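Local coordinates for protein fatty acid amide hydrolase (Candida albicans, PDB 6KVR) that probably hydrolyses monocarboxylic acid amides, fatty acid amides among them, to the free acid and ammonium, as an enzyme of the amidase signature family, at residues Y5-L9 / K417-W421; S99-F104 / A133-D137; D341-I347 / V460-P466. All coordinates share one frame; numbering follows the deposited sequence.

Contact 1: residues Y5-L9 / K417-W421; sequences YETFL and KLTKW
Tyr-5 and Trp-421 bury the most surface where the N-terminal residues 5-9 lie against helix 417-423, and Lys-417 comes next. The lysine lays its chain over one face of the tyrosine ring. Its CG starts anti to the backbone N (chi1 175°) and the chain runs extended from there, which carries the methylenes across the ring: CG passes 3.5 Å from Tyr-5 CZ, and CE sits over the middle of the ring, 3.8 Å from the Tyr-5 centroid, in a CH-pi contact. Beyond it Lys-417 NZ stays over the same ring, 5.0 Å from the Tyr-5 centroid, a cation-pi interaction. The ammonium group is anchored by hydrogen bonds to Glu-476 O and Tyr-479 OH, so the tyrosine face adds to a charge that already has oxygen partners.

Trp-421 meets the short 3-10 turn of residues 5-8 with the rim of its six-membered ring. That rim points at the face of Phe-8 in a T-shaped (edge-to-face) pair, with centroids of the Phe-8 ring and the Trp-421 six-membered ring 4.9 Å apart and planes at 68°. The closest atoms are Trp-421 CZ3 and Phe-8 CD1, at 3.4 Å. No hydrogen bond joins the two segments; an N-terminal arm held to helix 417-423 of the amidase fold by aromatic and aliphatic surfaces is what the geometry describes. The turn closes on itself through Phe-8 N to Tyr-5 O, and this carbonyl oxygen also lies at the edge of the indole, 4.0 Å from Trp-421 CZ3.

Tyr-479 meets the indole edge-to-face, and its carbonyl oxygen accepts from Trp-421 NE1. Just past the turn, Leu-9 sets CD2 against the helix backbone, 3.6 Å from Lys-420 O.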
# COMPACT_ATOMS: atom_id res chain seq x y z
N TYR A 5 -16.12 -17.18 28.95
CA TYR A 5 -16.00 -16.25 27.83
C TYR A 5 -17.15 -15.24 27.78
O TYR A 5 -16.96 -14.14 27.23
CB TYR A 5 -15.91 -17.05 26.52
CG TYR A 5 -17.24 -17.41 25.90
CD1 TYR A 5 -18.07 -18.37 26.47
CD2 TYR A 5 -17.68 -16.77 24.74
CE1 TYR A 5 -19.30 -18.70 25.89
CE2 TYR A 5 -18.92 -17.08 24.16
CZ TYR A 5 -19.71 -18.05 24.74
OH TYR A 5 -20.93 -18.36 24.17
N GLU A 6 -18.31 -15.55 28.37
CA GLU A 6 -19.48 -14.66 28.28
C GLU A 6 -19.26 -13.31 28.96
O GLU A 6 -19.92 -12.34 28.59
CB GLU A 6 -20.73 -15.32 28.89
CG GLU A 6 -21.28 -16.48 28.09
CD GLU A 6 -20.86 -17.82 28.65
OE1 GLU A 6 -19.89 -17.85 29.45
OE2 GLU A 6 -21.50 -18.84 28.31
N THR A 7 -18.36 -13.21 29.95
CA THR A 7 -18.12 -11.91 30.57
C THR A 7 -17.41 -10.92 29.64
O THR A 7 -17.37 -9.73 29.96
CB THR A 7 -17.33 -12.06 31.88
OG1 THR A 7 -15.94 -12.22 31.61
CG2 THR A 7 -17.81 -13.27 32.68
N PHE A 8 -16.87 -11.37 28.51
CA PHE A 8 -16.31 -10.44 27.53
C PHE A 8 -17.35 -9.88 26.57
O PHE A 8 -17.04 -8.92 25.85
CB PHE A 8 -15.22 -11.11 26.68
CG PHE A 8 -13.98 -11.46 27.45
CD1 PHE A 8 -13.90 -12.63 28.18
CD2 PHE A 8 -12.88 -10.61 27.42
CE1 PHE A 8 -12.76 -12.95 28.87
CE2 PHE A 8 -11.74 -10.93 28.12
CZ PHE A 8 -11.69 -12.10 28.86
N LEU A 9 -18.55 -10.45 26.53
CA LEU A 9 -19.55 -10.13 25.50
C LEU A 9 -20.36 -8.89 25.84
O LEU A 9 -21.59 -8.91 25.83
CB LEU A 9 -20.46 -11.33 25.28
CG LEU A 9 -19.76 -12.69 25.12
CD1 LEU A 9 -20.78 -13.80 24.92
CD2 LEU A 9 -18.76 -12.66 23.97
N LYS A 417 -20.36 -19.86 18.79
CA LYS A 417 -19.74 -19.37 20.02
C LYS A 417 -18.58 -18.42 19.74
O LYS A 417 -18.49 -17.33 20.31
CB LYS A 417 -19.27 -20.55 20.88
CG LYS A 417 -18.52 -20.11 22.13
CD LYS A 417 -17.90 -21.28 22.88
CE LYS A 417 -16.78 -20.78 23.78
NZ LYS A 417 -15.98 -21.90 24.31
N LEU A 418 -17.65 -18.84 18.88
CA LEU A 418 -16.52 -17.95 18.62
C LEU A 418 -16.89 -16.78 17.73
O LEU A 418 -16.09 -15.85 17.60
CB LEU A 418 -15.33 -18.73 18.03
CG LEU A 418 -14.66 -19.65 19.07
CD1 LEU A 418 -13.38 -20.31 18.54
CD2 LEU A 418 -14.40 -18.90 20.40
N THR A 419 -18.09 -16.79 17.14
CA THR A 419 -18.57 -15.63 16.39
C THR A 419 -19.01 -14.53 17.34
O THR A 419 -18.64 -13.36 17.17
CB THR A 419 -19.73 -16.04 15.47
OG1 THR A 419 -19.20 -16.67 14.30
CG2 THR A 419 -20.57 -14.86 15.05
N LYS A 420 -19.79 -14.90 18.36
CA LYS A 420 -20.07 -13.99 19.47
C LYS A 420 -18.78 -13.42 20.05
O LYS A 420 -18.70 -12.23 20.38
CB LYS A 420 -20.86 -14.73 20.55
CG LYS A 420 -22.20 -15.31 20.08
CD LYS A 420 -22.91 -16.07 21.22
CE LYS A 420 -24.35 -16.41 20.88
NZ LYS A 420 -25.01 -17.26 21.93
N TRP A 421 -17.76 -14.25 20.17
CA TRP A 421 -16.48 -13.81 20.70
C TRP A 421 -15.87 -12.69 19.83
O TRP A 421 -15.50 -11.63 20.35
CB TRP A 421 -15.53 -15.01 20.81
CG TRP A 421 -14.17 -14.66 21.27
CD1 TRP A 421 -13.04 -14.57 20.50
CD2 TRP A 421 -13.77 -14.31 22.61
NE1 TRP A 421 -11.96 -14.21 21.28
CE2 TRP A 421 -12.39 -14.03 22.57
CE3 TRP A 421 -14.45 -14.21 23.82
CZ2 TRP A 421 -11.66 -13.67 23.71
CZ3 TRP A 421 -13.73 -13.84 24.96
CH2 TRP A 421 -12.36 -13.57 24.90

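Contact 2: residues S99-F104 / A133-D137; sequences SSVEVF and AEERD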
# COMPACT_ATOMS: atom_id res chain seq x y z
N SER A 99 2.37 -39.29 -15.24
CA SER A 99 1.23 -38.65 -15.85
C SER A 99 0.56 -37.73 -14.83
O SER A 99 0.70 -37.88 -13.62
CB SER A 99 0.25 -39.70 -16.37
OG SER A 99 -0.57 -40.21 -15.33
N SER A 100 -0.15 -36.72 -15.35
CA SER A 100 -0.92 -35.87 -14.44
C SER A 100 -2.06 -36.66 -13.83
O SER A 100 -2.37 -36.50 -12.65
CB SER A 100 -1.45 -34.64 -15.18
OG SER A 100 -0.39 -33.76 -15.46
N VAL A 101 -2.67 -37.54 -14.63
CA VAL A 101 -3.80 -38.33 -14.16
C VAL A 101 -3.41 -39.17 -12.95
O VAL A 101 -4.09 -39.16 -11.91
CB VAL A 101 -4.34 -39.20 -15.30
CG1 VAL A 101 -5.31 -40.25 -14.75
CG2 VAL A 101 -5.01 -38.32 -16.37
N GLU A 102 -2.31 -39.91 -13.05
CA GLU A 102 -1.90 -40.76 -11.94
C GLU A 102 -1.55 -39.93 -10.70
O GLU A 102 -1.89 -40.32 -9.58
CB GLU A 102 -0.76 -41.67 -12.41
CG GLU A 102 0.64 -41.24 -12.05
CD GLU A 102 1.69 -42.18 -12.63
OE1 GLU A 102 1.71 -43.38 -12.27
OE2 GLU A 102 2.48 -41.71 -13.48
N VAL A 103 -0.92 -38.77 -10.89
CA VAL A 103 -0.62 -37.91 -9.75
C VAL A 103 -1.90 -37.39 -9.12
O VAL A 103 -2.02 -37.33 -7.89
CB VAL A 103 0.32 -36.77 -10.19
CG1 VAL A 103 0.31 -35.64 -9.14
CG2 VAL A 103 1.72 -37.31 -10.40
N PHE A 104 -2.91 -37.06 -9.94
CA PHE A 104 -4.18 -36.58 -9.40
C PHE A 104 -4.90 -37.65 -8.59
O PHE A 104 -5.44 -37.37 -7.51
CB PHE A 104 -5.07 -36.10 -10.53
CG PHE A 104 -6.44 -35.70 -10.07
CD1 PHE A 104 -6.62 -34.50 -9.39
CD2 PHE A 104 -7.52 -36.53 -10.26
CE1 PHE A 104 -7.87 -34.14 -8.95
CE2 PHE A 104 -8.77 -36.18 -9.82
CZ PHE A 104 -8.95 -34.99 -9.16
N ALA A 133 -7.07 -33.00 -15.11
CA ALA A 133 -5.80 -33.72 -15.21
C ALA A 133 -5.64 -34.35 -16.59
O ALA A 133 -4.52 -34.42 -17.11
CB ALA A 133 -5.69 -34.78 -14.12
N GLU A 134 -6.74 -34.79 -17.19
CA GLU A 134 -6.67 -35.36 -18.53
C GLU A 134 -6.23 -34.32 -19.55
O GLU A 134 -5.34 -34.57 -20.37
CB GLU A 134 -8.02 -35.98 -18.90
CG GLU A 134 -8.06 -37.48 -18.64
CD GLU A 134 -9.41 -37.97 -18.17
OE1 GLU A 134 -10.43 -37.25 -18.35
OE2 GLU A 134 -9.45 -39.08 -17.61
N GLU A 135 -6.85 -33.13 -19.50
CA GLU A 135 -6.44 -32.04 -20.38
C GLU A 135 -4.95 -31.77 -20.24
O GLU A 135 -4.25 -31.56 -21.24
CB GLU A 135 -7.22 -30.76 -20.06
CG GLU A 135 -8.70 -30.96 -19.87
CD GLU A 135 -9.45 -29.64 -19.65
OE1 GLU A 135 -9.07 -28.63 -20.28
OE2 GLU A 135 -10.39 -29.62 -18.83
N ARG A 136 -4.44 -31.78 -19.01
CA ARG A 136 -3.02 -31.57 -18.79
C ARG A 136 -2.19 -32.58 -19.58
O ARG A 136 -1.22 -32.22 -20.25
CB ARG A 136 -2.68 -31.66 -17.31
CG ARG A 136 -3.33 -30.59 -16.47
CD ARG A 136 -2.88 -29.22 -16.93
NE ARG A 136 -3.44 -28.18 -16.08
CZ ARG A 136 -4.59 -27.57 -16.30
NH1 ARG A 136 -5.34 -27.87 -17.36
NH2 ARG A 136 -5.00 -26.63 -15.45
N ASP A 137 -2.58 -33.85 -19.51
CA ASP A 137 -1.82 -34.88 -20.20
C ASP A 137 -2.00 -34.76 -21.71
O ASP A 137 -1.04 -34.94 -22.47
CB ASP A 137 -2.22 -36.26 -19.69
CG ASP A 137 -1.58 -36.61 -18.32
OD1 ASP A 137 -0.48 -36.08 -18.00
OD2 ASP A 137 -2.18 -37.40 -17.56
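Asp-137 presents its carboxylate to the first turn of helix 100-118 and takes up two backbone N-H groups there. Ser-100 N donates to Asp-137 OD1 at 2.7 Å, nearly straight at 168° and on the syn lone pair, while Val-101 N reaches Asp-137 OD2 at 3.0 Å from the syn side, 27° out of the carboxylate plane. With an N-H bonded to each oxygen, the rotation of the carboxylate is fixed, and the amide dipoles at the helix start would be expected to favour its negative charge.

Next to these bonds the packing is close. The side chain of Ala-133 is only a methyl, and the backbones come together there, with the CA atoms of Val-101 and Ala-133 5.1 Å apart. Ala-133 CB rests 3.9 Å from Phe-104 CB, and Ser-100 CB touches Ala-133 O. Beyond CB the Phe-104 ring continues to an edge-to-face meeting with Tyr-198. On the flank of the buried Ser-100, Arg-136 sets its CB beside Ser-100 OG; its guanidinium turns off to the carbonyl oxygens of Gly-194 and Ala-195.

The other flank, partly exposed, is looser. Val-101 CG2 touches Glu-134 CG at 3.9 Å, but the glutamate leaves its backbone pointing away from the facing helix.

Segments 100-104 and 133-137 run nearly antiparallel, their axes at 152°. Ser-99, the N-cap residue, accepts from Glu-102 N through OG, and Ser-99 N donates to Glu-102 OE2: a capping box at the start of helix 100-118, with Asp-137 of the neighbouring helix accepting two further first-turn N-H groups.

Contact 3: residues D341-I347 / V460-P466; sequences DLTVAII and VDFILSP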
# COMPACT_ATOMS: atom_id res chain seq x y z
N ASP A 341 25.39 -17.22 9.78
CA ASP A 341 25.28 -15.86 9.26
C ASP A 341 24.06 -15.10 9.80
O ASP A 341 23.94 -13.90 9.53
CB ASP A 341 25.22 -15.89 7.73
CG ASP A 341 26.55 -16.30 7.09
OD1 ASP A 341 26.52 -17.00 6.06
OD2 ASP A 341 27.62 -15.92 7.63
N LEU A 342 23.17 -15.76 10.56
CA LEU A 342 21.88 -15.19 10.94
C LEU A 342 21.92 -14.57 12.34
O LEU A 342 22.54 -15.11 13.25
CB LEU A 342 20.78 -16.26 10.90
CG LEU A 342 20.54 -17.03 9.60
CD1 LEU A 342 19.85 -18.35 9.86
CD2 LEU A 342 19.73 -16.21 8.62
N THR A 343 21.23 -13.44 12.49
CA THR A 343 20.92 -12.87 13.80
C THR A 343 19.42 -13.01 14.04
O THR A 343 18.62 -12.53 13.23
CB THR A 343 21.36 -11.41 13.88
OG1 THR A 343 22.77 -11.33 13.62
CG2 THR A 343 21.07 -10.83 15.26
N VAL A 344 19.04 -13.68 15.12
CA VAL A 344 17.64 -14.01 15.38
C VAL A 344 17.24 -13.46 16.75
O VAL A 344 17.84 -13.82 17.76
CB VAL A 344 17.38 -15.52 15.31
CG1 VAL A 344 15.89 -15.80 15.40
CG2 VAL A 344 17.93 -16.11 14.02
N ALA A 345 16.23 -12.59 16.77
CA ALA A 345 15.62 -12.15 18.02
C ALA A 345 14.51 -13.12 18.42
O ALA A 345 13.72 -13.57 17.58
CB ALA A 345 15.07 -10.73 17.87
N ILE A 346 14.46 -13.46 19.70
CA ILE A 346 13.57 -14.50 20.21
C ILE A 346 12.51 -13.85 21.08
O ILE A 346 12.84 -13.08 21.99
CB ILE A 346 14.33 -15.57 21.01
CG1 ILE A 346 15.59 -16.02 20.25
CG2 ILE A 346 13.42 -16.78 21.30
CD1 ILE A 346 15.29 -16.71 18.93
N ILE A 347 11.25 -14.17 20.81
CA ILE A 347 10.15 -13.79 21.69
C ILE A 347 9.77 -15.04 22.48
O ILE A 347 9.20 -15.98 21.92
CB ILE A 347 8.96 -13.21 20.91
CG1 ILE A 347 9.34 -11.85 20.32
CG2 ILE A 347 7.72 -13.08 21.80
CD1 ILE A 347 8.23 -11.22 19.46
N VAL A 460 19.23 -7.10 13.07
CA VAL A 460 18.46 -8.32 13.26
C VAL A 460 17.92 -8.79 11.91
O VAL A 460 17.32 -8.00 11.17
CB VAL A 460 17.30 -8.09 14.24
CG1 VAL A 460 16.50 -9.39 14.44
CG2 VAL A 460 17.82 -7.56 15.57
N ASP A 461 18.11 -10.07 11.60
CA ASP A 461 17.54 -10.63 10.37
C ASP A 461 16.09 -11.10 10.56
O ASP A 461 15.25 -10.85 9.69
CB ASP A 461 18.38 -11.80 9.86
CG ASP A 461 19.80 -11.39 9.49
OD1 ASP A 461 19.97 -10.68 8.48
OD2 ASP A 461 20.75 -11.80 10.19
N PHE A 462 15.79 -11.82 11.64
CA PHE A 462 14.46 -12.41 11.82
C PHE A 462 14.05 -12.42 13.28
O PHE A 462 14.88 -12.35 14.18
CB PHE A 462 14.40 -13.85 11.28
CG PHE A 462 14.89 -13.97 9.87
CD1 PHE A 462 14.08 -13.58 8.81
CD2 PHE A 462 16.16 -14.45 9.61
CE1 PHE A 462 14.54 -13.68 7.50
CE2 PHE A 462 16.63 -14.54 8.29
CZ PHE A 462 15.81 -14.16 7.24
N ILE A 463 12.74 -12.52 13.50
CA ILE A 463 12.17 -12.66 14.83
C ILE A 463 11.51 -14.03 14.91
O ILE A 463 10.72 -14.41 14.03
CB ILE A 463 11.19 -11.51 15.14
CG1 ILE A 463 11.92 -10.17 14.98
CG2 ILE A 463 10.66 -11.61 16.57
CD1 ILE A 463 11.05 -8.96 15.19
N LEU A 464 11.88 -14.80 15.93
CA LEU A 464 11.34 -16.13 16.16
C LEU A 464 10.42 -16.05 17.36
O LEU A 464 10.78 -15.44 18.38
CB LEU A 464 12.46 -17.14 16.40
CG LEU A 464 12.08 -18.60 16.72
CD1 LEU A 464 11.33 -19.22 15.56
CD2 LEU A 464 13.33 -19.44 17.04
N SER A 465 9.23 -16.64 17.25
CA SER A 465 8.23 -16.44 18.28
C SER A 465 7.21 -17.58 18.21
O SER A 465 7.12 -18.27 17.19
CB SER A 465 7.53 -15.08 18.10
OG SER A 465 6.70 -15.13 16.96
N PRO A 466 6.42 -17.78 19.28
CA PRO A 466 5.33 -18.76 19.21
C PRO A 466 4.29 -18.34 18.19
O PRO A 466 4.23 -17.18 17.77
CB PRO A 466 4.74 -18.74 20.64
CG PRO A 466 5.80 -18.04 21.50
CD PRO A 466 6.45 -17.08 20.57
O HOH W 1 23.44 -11.53 10.52
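Val-344, Ile-346, Phe-462 and Leu-464 share one face of a parallel strand pair, while Ala-345 and Ile-463 occupy the other. On the first face Leu-464 sits between two partners. Its CB is 3.8 Å from Val-344 CG1, the two side chains meeting at a slant, and equally 3.8 Å from Ile-346 CD1, where the side chains run alongside each other and point the same way. At the start of the pair Leu-342 comes to the rim of the Phe-462 ring: its CD2 lies in the ring plane, 3.5 Å from Phe-462 CE2.

On the other face the small Ala-345 CB meets Val-460 CG1; nearby, Ile-347 crosses Ile-463 at an angle, Ile-347 CD1 reaching the CG2 branch of Ile-463 at 3.8 Å. Between the faces the backbones pair in regular parallel fashion: Phe-462 O accepts from Ala-345 N, Ala-345 O from Leu-464 N, and Leu-464 O from Ile-347 N.

Asp-461 replaces this pattern at the entrance. Its CG stands beside the backbone N, anti to the carbonyl carbon (chi1 -62°), and OD2 turns back to accept from Thr-343 N at 2.9 Å, using the anti lone pair. Thr-343 O takes the return bond from Asp-461 N, and a weak one from Phe-462 N. A water completes the corner, donating to Asp-461 OD2 and Asp-341 O and accepting from Thr-343 OG1.

In the large mixed sheet at the core of the amidase fold, strand 376-379 runs parallel to 343-346 on its other edge, and strand 540-546 antiparallel to 462-466. Helices 357-372 and 552-565 cover the Phe-462 and Leu-464 face; helices 434-457 and 482-490 pack on the Ala-345 and Ile-463 face.

From the N terminus, residues 5-9 meet helix 417-423, so contact 1 closes a loop of more than 400 residues and ties the N-terminal arm to that helix. Contact 2 is nested inside it: helices 100-118 and 126-143 pair over a short connection that includes strand 123-124, on the other side of the chain's centre. Contact 3 opens at 341-347, within the span of contact 1, but closes at 460-466, beyond it; the two therefore cross; contact 3 pairs neighbouring strands towards one end of the mixed sheet. Contacts 2 and 3 follow in series. None touches another: the nearest atoms of contacts 1 and 3 are about 17 Å apart.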